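Local coordinates for CalG4 (PDB 3IA7), which belongs to the GT-B superfamily of two-domain, Rossmann-like proteins, with a C-terminal half related to erythromycin biosynthesis protein CIII, at residues G16-S21 with Y37-L42; T259-V264 with E358-L363; Q78-Y83 with N150-P155. All coordinates share one frame; numbering follows the deposited sequence.

Interaction 1. Residues G16-S21 with Y37-L42; sequences GHVYPS and YVTTPL. With CA (calcium ion), chain C.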
loop_
_atom_site.group_PDB
_atom_site.type_symbol
_atom_site.label_atom_id
_atom_site.label_comp_id
_atom_site.label_asym_id
_atom_site.label_seq_id
_atom_site.Cartn_x
_atom_site.Cartn_y
_atom_site.Cartn_z
ATOM N N GLY A 16 -13.794 -5.916 -1.869
ATOM C CA GLY A 16 -14.255 -4.548 -2.051
ATOM C C GLY A 16 -14.747 -3.895 -0.766
ATOM O O GLY A 16 -14.789 -2.674 -0.674
ATOM N N HIS A 17 -15.125 -4.710 0.214
ATOM C CA HIS A 17 -15.621 -4.231 1.496
ATOM C C HIS A 17 -14.496 -4.246 2.512
ATOM O O HIS A 17 -14.354 -3.299 3.290
ATOM C CB HIS A 17 -16.772 -5.116 1.980
ATOM C CG HIS A 17 -18.014 -4.936 1.164
ATOM N ND1 HIS A 17 -18.959 -3.979 1.461
ATOM C CD2 HIS A 17 -18.420 -5.526 0.015
ATOM C CE1 HIS A 17 -19.916 -4.006 0.543
ATOM N NE2 HIS A 17 -19.622 -4.951 -0.331
ATOM N N VAL A 18 -13.648 -5.266 2.444
ATOM C CA VAL A 18 -12.613 -5.411 3.466
ATOM C C VAL A 18 -11.451 -4.431 3.229
ATOM O O VAL A 18 -11.022 -3.726 4.156
ATOM C CB VAL A 18 -12.177 -6.915 3.588
ATOM C CG1 VAL A 18 -10.906 -7.097 4.392
ATOM C CG2 VAL A 18 -13.315 -7.748 4.219
ATOM N N TYR A 19 -10.961 -4.376 1.998
ATOM C CA TYR A 19 -9.679 -3.691 1.724
ATOM C C TYR A 19 -9.651 -2.199 2.102
ATOM O O TYR A 19 -8.737 -1.792 2.821
ATOM C CB TYR A 19 -9.144 -3.968 0.306
ATOM C CG TYR A 19 -7.970 -3.047 -0.060
ATOM C CD1 TYR A 19 -6.643 -3.400 0.261
ATOM C CD2 TYR A 19 -8.191 -1.804 -0.714
ATOM C CE1 TYR A 19 -5.551 -2.552 -0.065
ATOM C CE2 TYR A 19 -7.101 -0.951 -1.051
ATOM C CZ TYR A 19 -5.794 -1.333 -0.720
ATOM O OH TYR A 19 -4.728 -0.491 -1.035
ATOM N N PRO A 20 -10.662 -1.414 1.694
ATOM C CA PRO A 20 -10.634 0.004 2.045
ATOM C C PRO A 20 -10.591 0.287 3.581
ATOM O O PRO A 20 -9.992 1.259 3.985
ATOM C CB PRO A 20 -11.932 0.538 1.428
ATOM C CG PRO A 20 -12.263 -0.431 0.330
ATOM C CD PRO A 20 -11.868 -1.753 0.906
ATOM N N SER A 21 -11.153 -0.598 4.382
ATOM C CA SER A 21 -11.238 -0.500 5.880
ATOM C C SER A 21 -9.871 -0.720 6.528
ATOM O O SER A 21 -9.646 -0.277 7.645
ATOM C CB SER A 21 -12.196 -1.587 6.463
ATOM O OG SER A 21 -11.649 -2.966 6.503
ATOM N N TYR A 37 -12.327 -7.693 14.834
ATOM C CA TYR A 37 -12.805 -7.522 13.482
ATOM C C TYR A 37 -13.571 -8.793 13.085
ATOM O O TYR A 37 -12.993 -9.904 13.109
ATOM C CB TYR A 37 -11.609 -7.243 12.535
ATOM C CG TYR A 37 -11.993 -6.687 11.147
ATOM C CD1 TYR A 37 -11.563 -5.432 10.743
ATOM C CD2 TYR A 37 -12.701 -7.461 10.225
ATOM C CE1 TYR A 37 -11.881 -4.923 9.492
ATOM C CE2 TYR A 37 -13.050 -6.953 8.946
ATOM C CZ TYR A 37 -12.634 -5.663 8.606
ATOM O OH TYR A 37 -12.905 -5.159 7.344
ATOM N N VAL A 38 -14.858 -8.614 12.736
ATOM C CA VAL A 38 -15.691 -9.735 12.294
ATOM C C VAL A 38 -15.529 -9.986 10.789
ATOM O O VAL A 38 -15.822 -9.102 9.923
ATOM C CB VAL A 38 -17.200 -9.519 12.665
ATOM C CG1 VAL A 38 -18.091 -10.743 12.261
ATOM C CG2 VAL A 38 -17.365 -9.147 14.193
ATOM N N THR A 39 -15.085 -11.202 10.469
ATOM C CA THR A 39 -14.880 -11.578 9.088
ATOM C C THR A 39 -14.935 -13.099 8.903
ATOM O O THR A 39 -15.282 -13.819 9.834
ATOM C CB THR A 39 -13.559 -10.982 8.502
ATOM O OG1 THR A 39 -13.584 -11.122 7.068
ATOM C CG2 THR A 39 -12.285 -11.693 9.169
ATOM N N THR A 40 -14.668 -13.578 7.690
ATOM C CA THR A 40 -14.702 -14.999 7.420
ATOM C C THR A 40 -13.276 -15.548 7.350
ATOM O O THR A 40 -12.326 -14.760 7.308
ATOM C CB THR A 40 -15.402 -15.289 6.069
ATOM O OG1 THR A 40 -14.686 -14.653 4.984
ATOM C CG2 THR A 40 -16.860 -14.872 6.101
ATOM N N PRO A 41 -13.124 -16.881 7.352
ATOM C CA PRO A 41 -11.777 -17.387 7.258
ATOM C C PRO A 41 -11.015 -16.842 6.035
ATOM O O PRO A 41 -9.802 -16.655 6.092
ATOM C CB PRO A 41 -12.001 -18.884 7.176
ATOM C CG PRO A 41 -13.200 -19.085 8.138
ATOM C CD PRO A 41 -14.098 -17.981 7.613
ATOM N N LEU A 42 -11.747 -16.593 4.945
ATOM C CA LEU A 42 -11.132 -16.106 3.690
ATOM C C LEU A 42 -10.329 -14.807 3.860
ATOM O O LEU A 42 -9.370 -14.555 3.139
ATOM C CB LEU A 42 -12.216 -15.907 2.605
ATOM C CG LEU A 42 -11.779 -15.514 1.176
ATOM C CD1 LEU A 42 -10.692 -16.436 0.588
ATOM C CD2 LEU A 42 -13.048 -15.462 0.267
HETATM CA CA CA C . -7.139 -14.991 3.004
HETATM O O HOH W 1 -7.382 -15.747 5.301
HETATM O O HOH W 2 -7.476 -17.377 2.710
#

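Interaction 2. Residues T259-V264 with E358-L363; sequences TPWHVV and EAVERL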
loop_
_atom_site.group_PDB
_atom_site.type_symbol
_atom_site.label_atom_id
_atom_site.label_comp_id
_atom_site.label_asym_id
_atom_site.label_seq_id
_atom_site.Cartn_x
_atom_site.Cartn_y
_atom_site.Cartn_z
ATOM N N THR A 259 2.357 -0.667 -32.885
ATOM C CA THR A 259 2.145 0.760 -32.541
ATOM C C THR A 259 3.234 1.056 -31.489
ATOM O O THR A 259 3.764 0.124 -30.903
ATOM C CB THR A 259 0.784 1.031 -31.802
ATOM O OG1 THR A 259 0.848 0.467 -30.489
ATOM C CG2 THR A 259 -0.434 0.465 -32.555
ATOM N N PRO A 260 3.555 2.342 -31.206
ATOM C CA PRO A 260 4.594 2.590 -30.210
ATOM C C PRO A 260 4.148 2.311 -28.770
ATOM O O PRO A 260 4.929 2.425 -27.867
ATOM C CB PRO A 260 4.858 4.097 -30.343
ATOM C CG PRO A 260 4.289 4.453 -31.699
ATOM C CD PRO A 260 3.072 3.606 -31.782
ATOM N N TRP A 261 2.900 1.942 -28.559
ATOM C CA TRP A 261 2.449 1.734 -27.181
ATOM C C TRP A 261 3.143 0.572 -26.529
ATOM O O TRP A 261 3.554 -0.367 -27.199
ATOM C CB TRP A 261 0.949 1.492 -27.114
ATOM C CG TRP A 261 0.114 2.736 -27.353
ATOM C CD1 TRP A 261 -0.252 3.252 -28.562
ATOM C CD2 TRP A 261 -0.500 3.556 -26.358
ATOM N NE1 TRP A 261 -1.040 4.360 -28.378
ATOM C CE2 TRP A 261 -1.209 4.569 -27.037
ATOM C CE3 TRP A 261 -0.518 3.532 -24.946
ATOM C CZ2 TRP A 261 -1.941 5.543 -26.369
ATOM C CZ3 TRP A 261 -1.226 4.529 -24.269
ATOM C CH2 TRP A 261 -1.947 5.500 -24.978
ATOM N N HIS A 262 3.257 0.647 -25.209
ATOM C CA HIS A 262 3.636 -0.517 -24.402
ATOM C C HIS A 262 2.477 -0.832 -23.487
ATOM O O HIS A 262 2.032 0.041 -22.688
ATOM C CB HIS A 262 4.899 -0.282 -23.585
ATOM C CG HIS A 262 5.329 -1.514 -22.824
ATOM N ND1 HIS A 262 6.097 -2.512 -23.396
ATOM C CD2 HIS A 262 5.062 -1.925 -21.564
ATOM C CE1 HIS A 262 6.308 -3.471 -22.504
ATOM N NE2 HIS A 262 5.680 -3.143 -21.393
ATOM N N VAL A 263 1.988 -2.070 -23.581
ATOM C CA VAL A 263 0.731 -2.442 -22.877
ATOM C C VAL A 263 1.057 -3.420 -21.739
ATOM O O VAL A 263 1.723 -4.467 -21.956
ATOM C CB VAL A 263 -0.320 -3.057 -23.874
ATOM C CG1 VAL A 263 -1.627 -3.506 -23.106
ATOM C CG2 VAL A 263 -0.644 -2.027 -25.007
ATOM N N VAL A 264 0.582 -3.095 -20.539
ATOM C CA VAL A 264 0.686 -4.018 -19.402
ATOM C C VAL A 264 -0.705 -4.523 -19.045
ATOM O O VAL A 264 -1.592 -3.714 -18.745
ATOM C CB VAL A 264 1.330 -3.356 -18.162
ATOM C CG1 VAL A 264 1.397 -4.371 -16.998
ATOM C CG2 VAL A 264 2.690 -2.752 -18.509
ATOM N N GLU A 358 -8.357 2.944 -31.094
ATOM C CA GLU A 358 -8.843 4.315 -31.389
ATOM C C GLU A 358 -9.477 4.982 -30.156
ATOM O O GLU A 358 -9.245 6.160 -29.879
ATOM C CB GLU A 358 -9.783 4.366 -32.620
ATOM C CG GLU A 358 -9.127 3.895 -33.932
ATOM C CD GLU A 358 -10.082 3.899 -35.139
ATOM O OE1 GLU A 358 -11.300 4.120 -34.967
ATOM O OE2 GLU A 358 -9.607 3.678 -36.264
ATOM N N ALA A 359 -10.262 4.218 -29.407
ATOM C CA ALA A 359 -10.862 4.734 -28.180
ATOM C C ALA A 359 -9.811 5.189 -27.152
ATOM O O ALA A 359 -9.930 6.250 -26.517
ATOM C CB ALA A 359 -11.793 3.652 -27.558
ATOM N N VAL A 360 -8.783 4.381 -26.974
ATOM C CA VAL A 360 -7.728 4.707 -26.013
ATOM C C VAL A 360 -6.940 5.913 -26.533
ATOM O O VAL A 360 -6.589 6.822 -25.763
ATOM C CB VAL A 360 -6.783 3.487 -25.787
ATOM C CG1 VAL A 360 -5.477 3.903 -25.094
ATOM C CG2 VAL A 360 -7.533 2.338 -24.973
ATOM N N GLU A 361 -6.675 5.955 -27.843
ATOM C CA GLU A 361 -5.861 7.048 -28.345
ATOM C C GLU A 361 -6.604 8.383 -28.195
ATOM O O GLU A 361 -6.025 9.391 -27.782
ATOM C CB GLU A 361 -5.388 6.774 -29.768
ATOM C CG GLU A 361 -4.157 5.842 -29.693
ATOM C CD GLU A 361 -3.607 5.388 -31.032
ATOM O OE1 GLU A 361 -4.180 5.690 -32.118
ATOM O OE2 GLU A 361 -2.565 4.718 -30.985
ATOM N N ARG A 362 -7.894 8.357 -28.508
ATOM C CA ARG A 362 -8.729 9.548 -28.431
ATOM C C ARG A 362 -8.769 10.049 -26.976
ATOM O O ARG A 362 -8.603 11.238 -26.712
ATOM C CB ARG A 362 -10.121 9.204 -28.910
ATOM C CG ARG A 362 -11.153 10.212 -28.557
ATOM C CD ARG A 362 -12.479 9.826 -29.157
ATOM N NE ARG A 362 -12.356 9.584 -30.593
ATOM C CZ ARG A 362 -12.316 10.556 -31.513
ATOM N NH1 ARG A 362 -12.357 11.846 -31.146
ATOM N NH2 ARG A 362 -12.237 10.246 -32.799
ATOM N N LEU A 363 -8.996 9.134 -26.053
ATOM C CA LEU A 363 -9.114 9.471 -24.611
ATOM C C LEU A 363 -7.773 10.039 -24.102
ATOM O O LEU A 363 -7.725 11.099 -23.440
ATOM C CB LEU A 363 -9.506 8.240 -23.783
ATOM C CG LEU A 363 -9.357 8.774 -22.328
ATOM C CD1 LEU A 363 -10.683 9.326 -21.844
ATOM C CD2 LEU A 363 -8.654 7.833 -21.400
#

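Interaction 3. Residues Q78-Y83 with N150-P155; sequences QLHLVY and NGQRHP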
loop_
_atom_site.group_PDB
_atom_site.type_symbol
_atom_site.label_atom_id
_atom_site.label_comp_id
_atom_site.label_asym_id
_atom_site.label_seq_id
_atom_site.Cartn_x
_atom_site.Cartn_y
_atom_site.Cartn_z
ATOM N N GLN A 78 -35.372 -13.208 -2.879
ATOM C CA GLN A 78 -34.341 -14.105 -2.355
ATOM C C GLN A 78 -33.027 -13.384 -2.117
ATOM O O GLN A 78 -32.361 -13.626 -1.110
ATOM C CB GLN A 78 -34.139 -15.315 -3.270
ATOM C CG GLN A 78 -35.344 -16.272 -3.277
ATOM C CD GLN A 78 -35.835 -16.582 -1.869
ATOM O OE1 GLN A 78 -35.026 -16.791 -0.938
ATOM N NE2 GLN A 78 -37.157 -16.587 -1.693
ATOM N N LEU A 79 -32.671 -12.494 -3.045
ATOM C CA LEU A 79 -31.501 -11.659 -2.879
ATOM C C LEU A 79 -31.593 -10.775 -1.651
ATOM O O LEU A 79 -30.617 -10.678 -0.904
ATOM C CB LEU A 79 -31.261 -10.775 -4.102
ATOM C CG LEU A 79 -30.909 -11.477 -5.405
ATOM C CD1 LEU A 79 -30.702 -10.375 -6.463
ATOM C CD2 LEU A 79 -29.648 -12.326 -5.220
ATOM N N HIS A 80 -32.723 -10.080 -1.474
ATOM C CA HIS A 80 -32.919 -9.306 -0.248
ATOM C C HIS A 80 -32.868 -10.164 1.015
ATOM O O HIS A 80 -32.375 -9.709 2.048
ATOM C CB HIS A 80 -34.237 -8.556 -0.252
ATOM C CG HIS A 80 -34.377 -7.572 -1.384
ATOM N ND1 HIS A 80 -33.321 -6.811 -1.838
ATOM C CD2 HIS A 80 -35.456 -7.188 -2.103
ATOM C CE1 HIS A 80 -33.740 -6.013 -2.807
ATOM N NE2 HIS A 80 -35.030 -6.236 -2.998
ATOM N N LEU A 81 -33.455 -11.349 0.965
ATOM C CA LEU A 81 -33.467 -12.208 2.170
ATOM C C LEU A 81 -32.073 -12.695 2.542
ATOM O O LEU A 81 -31.746 -12.785 3.746
ATOM C CB LEU A 81 -34.466 -13.392 2.061
ATOM C CG LEU A 81 -35.946 -12.948 2.009
ATOM C CD1 LEU A 81 -36.826 -14.156 1.703
ATOM C CD2 LEU A 81 -36.394 -12.270 3.298
ATOM N N VAL A 82 -31.240 -12.976 1.536
ATOM C CA VAL A 82 -29.873 -13.421 1.837
ATOM C C VAL A 82 -29.082 -12.257 2.438
ATOM O O VAL A 82 -28.224 -12.487 3.268
ATOM C CB VAL A 82 -29.097 -14.100 0.627
ATOM C CG1 VAL A 82 -28.768 -13.126 -0.476
ATOM C CG2 VAL A 82 -27.799 -14.711 1.134
ATOM N N TYR A 83 -29.385 -11.039 2.010
ATOM C CA TYR A 83 -28.746 -9.820 2.552
ATOM C C TYR A 83 -29.045 -9.720 4.058
ATOM O O TYR A 83 -28.141 -9.469 4.893
ATOM C CB TYR A 83 -29.291 -8.586 1.806
ATOM C CG TYR A 83 -28.812 -7.263 2.365
ATOM C CD1 TYR A 83 -27.519 -6.784 2.069
ATOM C CD2 TYR A 83 -29.629 -6.491 3.216
ATOM C CE1 TYR A 83 -27.073 -5.553 2.595
ATOM C CE2 TYR A 83 -29.187 -5.273 3.740
ATOM C CZ TYR A 83 -27.912 -4.820 3.424
ATOM O OH TYR A 83 -27.442 -3.627 3.919
ATOM N N ASN A 150 -33.940 -0.235 -11.989
ATOM C CA ASN A 150 -34.376 -1.633 -12.180
ATOM C C ASN A 150 -35.895 -1.878 -12.149
ATOM O O ASN A 150 -36.363 -2.993 -12.458
ATOM C CB ASN A 150 -33.692 -2.532 -11.154
ATOM C CG ASN A 150 -32.224 -2.684 -11.416
ATOM O OD1 ASN A 150 -31.798 -2.607 -12.564
ATOM N ND2 ASN A 150 -31.437 -2.925 -10.361
ATOM N N GLY A 151 -36.663 -0.849 -11.787
ATOM C CA GLY A 151 -38.117 -0.994 -11.572
ATOM C C GLY A 151 -38.482 -1.943 -10.431
ATOM O O GLY A 151 -39.579 -2.511 -10.415
ATOM N N GLN A 152 -37.588 -2.117 -9.461
ATOM C CA GLN A 152 -37.943 -2.956 -8.301
ATOM C C GLN A 152 -38.334 -2.117 -7.060
ATOM O O GLN A 152 -37.938 -0.968 -6.920
ATOM C CB GLN A 152 -36.847 -4.008 -7.987
ATOM C CG GLN A 152 -35.524 -3.432 -7.574
ATOM C CD GLN A 152 -34.381 -4.461 -7.475
ATOM O OE1 GLN A 152 -33.405 -4.372 -8.230
ATOM N NE2 GLN A 152 -34.472 -5.402 -6.508
ATOM N N ARG A 153 -39.122 -2.711 -6.169
ATOM C CA ARG A 153 -39.493 -2.081 -4.894
ATOM C C ARG A 153 -38.340 -1.986 -3.897
ATOM O O ARG A 153 -37.490 -2.859 -3.869
ATOM C CB ARG A 153 -40.637 -2.873 -4.257
ATOM C CG ARG A 153 -41.862 -2.928 -5.199
ATOM C CD ARG A 153 -42.946 -3.861 -4.672
ATOM N NE ARG A 153 -43.588 -3.415 -3.422
ATOM C CZ ARG A 153 -44.623 -2.570 -3.333
ATOM N NH1 ARG A 153 -45.162 -2.007 -4.410
ATOM N NH2 ARG A 153 -45.121 -2.271 -2.137
ATOM N N HIS A 154 -38.364 -0.959 -3.050
ATOM C CA HIS A 154 -37.457 -0.868 -1.908
ATOM C C HIS A 154 -37.645 -2.195 -1.154
ATOM O O HIS A 154 -38.773 -2.662 -1.013
ATOM C CB HIS A 154 -37.833 0.329 -1.001
ATOM C CG HIS A 154 -36.774 0.680 0.016
ATOM N ND1 HIS A 154 -36.489 -0.113 1.103
ATOM C CD2 HIS A 154 -35.932 1.748 0.097
ATOM C CE1 HIS A 154 -35.506 0.435 1.804
ATOM N NE2 HIS A 154 -35.147 1.567 1.210
ATOM N N PRO A 155 -36.538 -2.822 -0.661
ATOM C CA PRO A 155 -36.710 -4.047 0.121
ATOM C C PRO A 155 -37.689 -3.895 1.285
ATOM O O PRO A 155 -38.362 -4.846 1.638
ATOM C CB PRO A 155 -35.297 -4.346 0.676
ATOM C CG PRO A 155 -34.466 -3.195 0.321
ATOM C CD PRO A 155 -35.118 -2.481 -0.843
#

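Interaction 1. Residues G16-S21 with Y37-L42
Y37 reaches S21 with its phenol oxygen, and a single short hydrogen bond joins the two: Y37 OH donates to S21 OG at 2.7 Å. The serine oxygen lies at the edge of the tyrosine ring, in its plane, and is 3.6 Å from Y37 CE1. In turn S21 OG donates to V18 O, in the carbonyl plane and on a lone pair. The phenol thus donates to the serine, and the serine to the carbonyl three residues back in the helix. S21 can do this because its OG sits between the backbone N and the carbonyl carbon (chi1 75°). V18 flanks the phenol obliquely, its CG1 and CG2 each 4.1 Å from Y37 OH, and CG2 also looks toward T39.

These residues belong to a beta-alpha-beta crossover, strand 6-10 to helix 15-30 to strand 34-39, in the N-terminal Rossmann-like half of the protein. Here the helix segment runs nearly antiparallel to the strand segment, at 158°, with their axes 11.4 Å apart at closest approach. N11, just past the first strand, joins the same hydrogen-bond network: its ND2 is hydrogen-bonded to Y37 OH and also to H17 O. V47 of helix 41-49 packs against both V18 and Y37.

Beyond the strand the chain turns into helix 41-49 and meets a calcium ion, which L42 holds through its backbone O at 2.3 Å. Two waters bind the same ion, and one of them donates to P41 O at 2.7 Å. E46 supplies a further ligand from the same chain, while Q225 OE1 and H297 NE2 of the second subunit also bind, so the metal bridges the two copies.

Interaction 2. Residues T259-V264 with E358-L363
W261, just ahead of strand 262-266, faces E361 on helix 353-365 with their CA atoms 9.9 Å apart, a gap that side chains alone bridge. Indole and glutamate lie side by side, pointing opposite ways. W261 NE1 donates to E361 OE2 at 3.0 Å, but the bond is bent, with an N-H...O angle of 140°. The oxygen sits tilted 20° out of the indole plane and accepts on its anti lone pair, the one turned away from the other carboxylate oxygen. The planes of ring and carboxylate are inclined to each other by only 21°.

E361 gets there by holding CG anti to its carbonyl carbon and then extending, so that its methylene also lies against the indole, E361 CG 4.0 Å from W261 CZ2. The far end of the indole meets the other partner: W261 CH2 touches V360 CG1 at 3.9 Å, in an oblique crossing. The indole N-H thus meets the partly exposed E361 through a bent bond, while the six-membered ring meets the buried V360. F256 of helix 246-256 also meets W261 edge-to-face, and L234 touches both W261 and V360.

Upstream, T259 OG1 accepts from W261 N at 3.2 Å, an ST turn just before the strand. This is helix-on-sheet packing in the C-terminal Rossmann-like domain of the GT-B fold, where helix 353-365 covers the parallel sheet.

Interaction 3. Residues Q78-Y83 with N150-P155
H80 offers one face of its imidazole to P155, whose CB stands 3.9 Å from the ring centroid and only 7° off the ring normal. This is a CH-pi contact made almost over the middle of the ring, and the nearest ring atom, H80 CG, is likewise 3.9 Å from P155 CB. The two side chains cross at about a right angle. Toward the outer end of the imidazole, and from the side of its plane opposite P155, comes the amide of Q152, neither over the face nor squarely at the edge. Its plane is turned 40° from the ring, and Q152 NE2 lies 3.7 Å from H80 NE2, a van der Waals approach with no hydrogen bond. The backbone carbonyl of R153 lies a little farther off, again obliquely.

H80 points out from its helix with CG anti to the carbonyl carbon (chi1 -60°), which sets the ring across the proline. The Q152 chain extends beyond CG, and N150 ND2 donates to Q152 OE1 at 3.2 Å, a bent bond that may limit the rotation of the amide. Between these two, G151 takes positive phi and ends helix 142-150 in a Schellman motif, the turn that swings the chain back toward H80. R153 sends its guanidinium away from the contact, where NE is hydrogen-bonded to D157 O.

The contact joins helix 75-98 to the loop between helix 142-150 and helix 159-170. V161, in the latter helix, touches H80, L81 and P155 together. W147 of helix 142-150 touches Q152 and P155 and also meets the H154 ring edge-to-face, while W182 does the same to H154 from helix 178-182.

How the interactions relate
Interactions 1 and 3 share the N-terminal half of the chain; their centres are about 23 Å apart and their nearest atoms about 8 Å. Helix 75-98 relates them: one part carries H80, while I90 and A94 farther along it pack on V38 of interaction 1. Interaction 2 belongs to the other half, on the opposite side of the chain's centre from interaction 1, with centres about 36 Å apart, and about 41 Å from interaction 3. None of the three touches another. Of them, interaction 1 alone contains a calcium ligand, L42; H297 of the second subunit, another ligand of that ion, comes from the C-terminal family region that also holds interaction 2.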